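Local coordinates for inositol-1-monophosphatase (Nostoc sp., PDB 5ZHH), which probably hydrolyses inositol monophosphates to free inositol and phosphate, as a metal-dependent phosphatase of the inositol monophosphatase family, at residues Lys144-Ser149 against Arg202-Trp207; Leu155-Phe160 against Ala192-His197. All coordinates share one frame; numbering follows the deposited sequence.

Contact 1: Lys144-Ser149 against Arg202-Trp207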
# COMPACT_ATOMS: atom_id res chain seq x y z
N LYS A 144 -2.76 -9.97 19.25
CA LYS A 144 -3.20 -10.82 20.34
C LYS A 144 -4.48 -11.55 19.93
O LYS A 144 -5.24 -11.07 19.08
CB LYS A 144 -3.40 -10.02 21.63
CG LYS A 144 -4.48 -8.96 21.55
CD LYS A 144 -4.56 -8.18 22.85
CE LYS A 144 -5.68 -7.15 22.81
NZ LYS A 144 -5.83 -6.48 24.13
N VAL A 145 -4.69 -12.73 20.52
CA VAL A 145 -5.90 -13.51 20.26
C VAL A 145 -7.13 -12.75 20.74
O VAL A 145 -7.05 -11.81 21.54
CB VAL A 145 -5.82 -14.90 20.90
CG1 VAL A 145 -4.66 -15.72 20.33
CG2 VAL A 145 -5.74 -14.79 22.41
N SER A 146 -8.29 -13.19 20.25
CA SER A 146 -9.57 -12.61 20.62
C SER A 146 -9.98 -13.02 22.04
O SER A 146 -9.40 -13.91 22.66
CB SER A 146 -10.65 -13.05 19.63
OG SER A 146 -10.90 -14.43 19.78
N ASP A 147 -11.03 -12.37 22.54
CA ASP A 147 -11.57 -12.64 23.86
C ASP A 147 -12.79 -13.52 23.81
O ASP A 147 -13.36 -13.83 24.86
CB ASP A 147 -11.90 -11.34 24.60
CG ASP A 147 -10.67 -10.55 25.00
OD1 ASP A 147 -9.68 -11.18 25.43
OD2 ASP A 147 -10.70 -9.29 24.91
N THR A 148 -13.22 -13.92 22.61
CA THR A 148 -14.44 -14.70 22.45
C THR A 148 -14.41 -15.94 23.34
O THR A 148 -13.46 -16.73 23.30
CB THR A 148 -14.61 -15.12 20.99
OG1 THR A 148 -14.46 -13.97 20.15
CG2 THR A 148 -15.98 -15.74 20.77
N SER A 149 -15.46 -16.10 24.14
CA SER A 149 -15.56 -17.19 25.09
C SER A 149 -16.70 -18.16 24.81
O SER A 149 -16.69 -19.26 25.36
CB SER A 149 -15.69 -16.65 26.52
OG SER A 149 -16.81 -15.78 26.66
N ARG A 202 -8.63 -12.46 14.19
CA ARG A 202 -9.61 -12.36 13.10
C ARG A 202 -10.56 -13.55 13.10
O ARG A 202 -11.68 -13.44 12.58
CB ARG A 202 -8.89 -12.27 11.76
CG ARG A 202 -8.20 -10.91 11.54
CD ARG A 202 -7.21 -11.00 10.39
NE ARG A 202 -6.50 -9.74 10.19
CZ ARG A 202 -5.63 -9.52 9.21
NH1 ARG A 202 -5.03 -8.35 9.11
NH2 ARG A 202 -5.36 -10.48 8.34
N VAL A 203 -10.13 -14.69 13.62
CA VAL A 203 -11.00 -15.81 13.93
C VAL A 203 -10.68 -16.25 15.35
O VAL A 203 -9.65 -15.88 15.92
CB VAL A 203 -10.85 -16.99 12.95
CG1 VAL A 203 -11.30 -16.59 11.56
CG2 VAL A 203 -9.41 -17.46 12.90
N ASP A 204 -11.58 -17.04 15.92
CA ASP A 204 -11.42 -17.48 17.30
C ASP A 204 -10.80 -18.87 17.41
O ASP A 204 -10.33 -19.23 18.48
CB ASP A 204 -12.77 -17.45 18.01
CG ASP A 204 -13.44 -16.10 17.90
OD1 ASP A 204 -12.81 -15.09 18.32
OD2 ASP A 204 -14.57 -16.04 17.39
N GLY A 205 -10.78 -19.63 16.32
CA GLY A 205 -10.28 -20.99 16.40
C GLY A 205 -10.19 -21.61 15.02
O GLY A 205 -10.85 -21.18 14.07
N TYR A 206 -9.36 -22.65 14.94
CA TYR A 206 -9.02 -23.32 13.70
C TYR A 206 -8.76 -24.78 14.03
O TYR A 206 -8.18 -25.09 15.07
CB TYR A 206 -7.79 -22.65 13.05
CG TYR A 206 -6.99 -23.52 12.11
CD1 TYR A 206 -7.52 -23.93 10.88
CD2 TYR A 206 -5.71 -23.94 12.44
CE1 TYR A 206 -6.77 -24.73 10.02
CE2 TYR A 206 -4.97 -24.74 11.59
CZ TYR A 206 -5.50 -25.13 10.39
OH TYR A 206 -4.77 -25.93 9.55
N TRP A 207 -9.25 -25.68 13.18
CA TRP A 207 -8.93 -27.09 13.31
C TRP A 207 -8.77 -27.68 11.91
O TRP A 207 -9.39 -27.21 10.96
CB TRP A 207 -9.99 -27.87 14.11
CG TRP A 207 -11.16 -28.31 13.29
CD1 TRP A 207 -11.35 -29.54 12.71
CD2 TRP A 207 -12.30 -27.52 12.95
NE1 TRP A 207 -12.55 -29.56 12.04
CE2 TRP A 207 -13.16 -28.34 12.17
CE3 TRP A 207 -12.70 -26.21 13.23
CZ2 TRP A 207 -14.37 -27.88 11.66
CZ3 TRP A 207 -13.91 -25.75 12.72
CH2 TRP A 207 -14.73 -26.59 11.94
O HOH W 1 -8.10 -15.35 18.29
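Ser-146 and Thr-148 both donate a hydroxyl hydrogen bond to one carboxylate oxygen of Asp-204. Ser-146 OG lies 2.5 Å from Asp-204 OD1, a very short bond. Thr-148 OG1 lies 2.7 Å from the same Asp-204 OD1 and meets it from above the carboxylate plane, 54° out of it. Asp-204 OD2 accepts a hydrogen bond from Leu-155 N, so both carboxylate oxygens are used. The Thr-148 and Asp-204 side chains cross at about a right angle. With OG1 anti to the carbonyl carbon (chi1 -51°), Thr-148 turns its hydroxyl to OD1 and its methyl to the other oxygen, CG2 lying 3.7 Å from Asp-204 OD2.

Asp-204 stands just ahead of strand 205-208, in the turn that follows helix 191-199. The strand belongs to the mixed five-stranded sheet of the inositol monophosphatase fold, and the contact fastens the loop after strand 141-142 to the N-terminal end of strand 205-208. With an alanine here, the two hydroxyls and Leu-155 N would probably lose their acceptor, leaving Asn-249 and a water among the remaining ties on the loop.

That water bridges the backbones. It accepts from Ser-146 N at 2.9 Å and donates to Val-203 O. Asn-249 ND2 also bonds Ser-146 OG and Thr-148 O.

Contact 2: Leu155-Phe160 against Ala192-His197; sequences LLVTGF and ALDLAH
This is a buried strand-to-helix packing contact, in which Val-157 of strand 156-158 meets Asp-194 of helix 191-199 inside the fold. Their CA atoms, 6.8 Å apart, are the nearest CA pair across the two segments. Both side chains leave the backbone toward the other segment, and they cross obliquely.

The two methyls of Val-157 divide the work. CG2 is anti to the backbone N and sits over one face of the Asp-194 carboxylate, not at its edge. It lies 3.4 Å from Asp-194 OD1 and 3.5 Å from Asp-194 OD2. CG1 lies between the backbone N and the carbonyl carbon (chi1 58°) and packs 3.9 Å from Asp-194 CB. The aspartate therefore meets the valine with its methylene as well as with its charged end.

No direct hydrogen bond joins the segments. Asp-194 OD1 is hydrogen-bonded to Ser-188 OG, which comes from the chain just before the helix. A water lies 2.7 Å from Asp-194 OD2 and 2.9 Å from Thr-158 O, within hydrogen-bonding distance of both. The buried carboxylate thus has polar company at both oxygens.

Helix 191-199 links the parallel strands 185-186 and 205-208 as a beta-alpha-beta crossover, with strand 156-158 between them. Tyr-206 of strand 205-208 packs on both Val-157 and Asp-194, and Arg-186 of strand 185-186 lies against Val-157. On the other sheet, strand 103-110 touches Ala-192 and Leu-193. The helix thus lies between the two sheets, as in the layered alpha-beta sandwich of the inositol monophosphatase fold.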
# COMPACT_ATOMS: atom_id res chain seq x y z
N LEU A 155 -16.19 -17.24 15.41
CA LEU A 155 -15.94 -17.41 13.98
C LEU A 155 -14.75 -18.35 13.86
O LEU A 155 -13.70 -18.09 14.46
CB LEU A 155 -15.64 -16.08 13.29
CG LEU A 155 -15.45 -16.13 11.77
CD1 LEU A 155 -16.73 -16.56 11.06
CD2 LEU A 155 -14.96 -14.78 11.23
N LEU A 156 -14.92 -19.44 13.13
CA LEU A 156 -13.89 -20.46 13.01
C LEU A 156 -13.43 -20.58 11.56
O LEU A 156 -13.98 -19.96 10.65
CB LEU A 156 -14.40 -21.81 13.52
CG LEU A 156 -15.02 -21.83 14.92
CD1 LEU A 156 -15.47 -23.26 15.25
CD2 LEU A 156 -14.08 -21.30 15.97
N VAL A 157 -12.41 -21.40 11.36
CA VAL A 157 -11.91 -21.71 10.02
C VAL A 157 -11.38 -23.13 10.03
O VAL A 157 -10.91 -23.63 11.06
CB VAL A 157 -10.84 -20.68 9.57
CG1 VAL A 157 -9.66 -20.65 10.55
CG2 VAL A 157 -10.36 -20.94 8.13
N THR A 158 -11.47 -23.81 8.89
CA THR A 158 -10.98 -25.17 8.77
C THR A 158 -10.57 -25.41 7.32
O THR A 158 -10.65 -24.52 6.47
CB THR A 158 -12.03 -26.20 9.25
OG1 THR A 158 -11.39 -27.48 9.39
CG2 THR A 158 -13.18 -26.34 8.26
N GLY A 159 -10.07 -26.61 7.06
CA GLY A 159 -9.66 -27.00 5.72
C GLY A 159 -9.97 -28.46 5.48
O GLY A 159 -10.43 -29.17 6.37
N PHE A 160 -9.68 -28.90 4.25
CA PHE A 160 -10.02 -30.25 3.82
C PHE A 160 -8.84 -30.80 3.03
O PHE A 160 -8.26 -30.10 2.20
CB PHE A 160 -11.31 -30.24 2.99
CG PHE A 160 -12.46 -29.61 3.73
CD1 PHE A 160 -13.24 -30.37 4.61
CD2 PHE A 160 -12.72 -28.26 3.63
CE1 PHE A 160 -14.27 -29.79 5.32
CE2 PHE A 160 -13.75 -27.67 4.34
CZ PHE A 160 -14.53 -28.44 5.19
N ALA A 192 -1.39 -21.98 7.11
CA ALA A 192 -0.50 -21.05 7.82
C ALA A 192 -1.20 -19.72 8.07
O ALA A 192 -1.14 -19.18 9.18
CB ALA A 192 0.79 -20.84 7.03
N LEU A 193 -1.89 -19.19 7.06
CA LEU A 193 -2.64 -17.96 7.26
C LEU A 193 -3.80 -18.15 8.22
O LEU A 193 -4.14 -17.22 8.96
CB LEU A 193 -3.15 -17.40 5.92
CG LEU A 193 -2.05 -16.72 5.09
CD1 LEU A 193 -2.59 -16.24 3.74
CD2 LEU A 193 -1.43 -15.56 5.87
N ASP A 194 -4.41 -19.34 8.23
CA ASP A 194 -5.46 -19.59 9.21
C ASP A 194 -4.92 -19.46 10.63
O ASP A 194 -5.53 -18.82 11.48
CB ASP A 194 -6.10 -20.96 8.98
CG ASP A 194 -6.90 -21.02 7.68
OD1 ASP A 194 -7.29 -19.95 7.17
OD2 ASP A 194 -7.18 -22.14 7.20
N LEU A 195 -3.74 -20.04 10.88
CA LEU A 195 -3.11 -19.90 12.20
C LEU A 195 -2.80 -18.44 12.51
O LEU A 195 -3.03 -17.97 13.63
CB LEU A 195 -1.85 -20.75 12.24
CG LEU A 195 -2.15 -22.25 12.37
CD1 LEU A 195 -0.98 -23.09 11.89
CD2 LEU A 195 -2.47 -22.57 13.82
N ALA A 196 -2.27 -17.71 11.52
CA ALA A 196 -2.00 -16.29 11.70
C ALA A 196 -3.27 -15.51 12.00
O ALA A 196 -3.24 -14.53 12.75
CB ALA A 196 -1.31 -15.73 10.46
N HIS A 197 -4.41 -15.92 11.41
CA HIS A 197 -5.67 -15.24 11.69
C HIS A 197 -6.18 -15.53 13.10
O HIS A 197 -6.84 -14.67 13.70
CB HIS A 197 -6.72 -15.63 10.66
CG HIS A 197 -6.47 -15.07 9.30
ND1 HIS A 197 -5.37 -14.30 8.99
CD2 HIS A 197 -7.18 -15.19 8.15
CE1 HIS A 197 -5.41 -13.96 7.72
NE2 HIS A 197 -6.49 -14.49 7.18
O HOH W 2 -9.01 -22.47 5.31

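In the fold
Along the chain, the loop after strand 141-142 comes first and holds segment 144-149. Strand 156-158 follows, then helix 172-181, strand 185-186 and helix 191-199, and last strand 205-208. Contact 2 closes the shorter loop, from 155-160 to 192-197. Contact 1 closes a longer one, from 144-149 to 202-207, and encloses it; the two do not cross. Their centres are about 10 Å apart. Strands 156-158 and 205-208 are parallel neighbours in one sheet, and Asp-204 N lies 2.8 Å from Leu-155 O, a probable hydrogen bond. The two contacts thus hold the loop to strand 205-208 and helix 191-199 to strand 156-158, neighbours in that sheet.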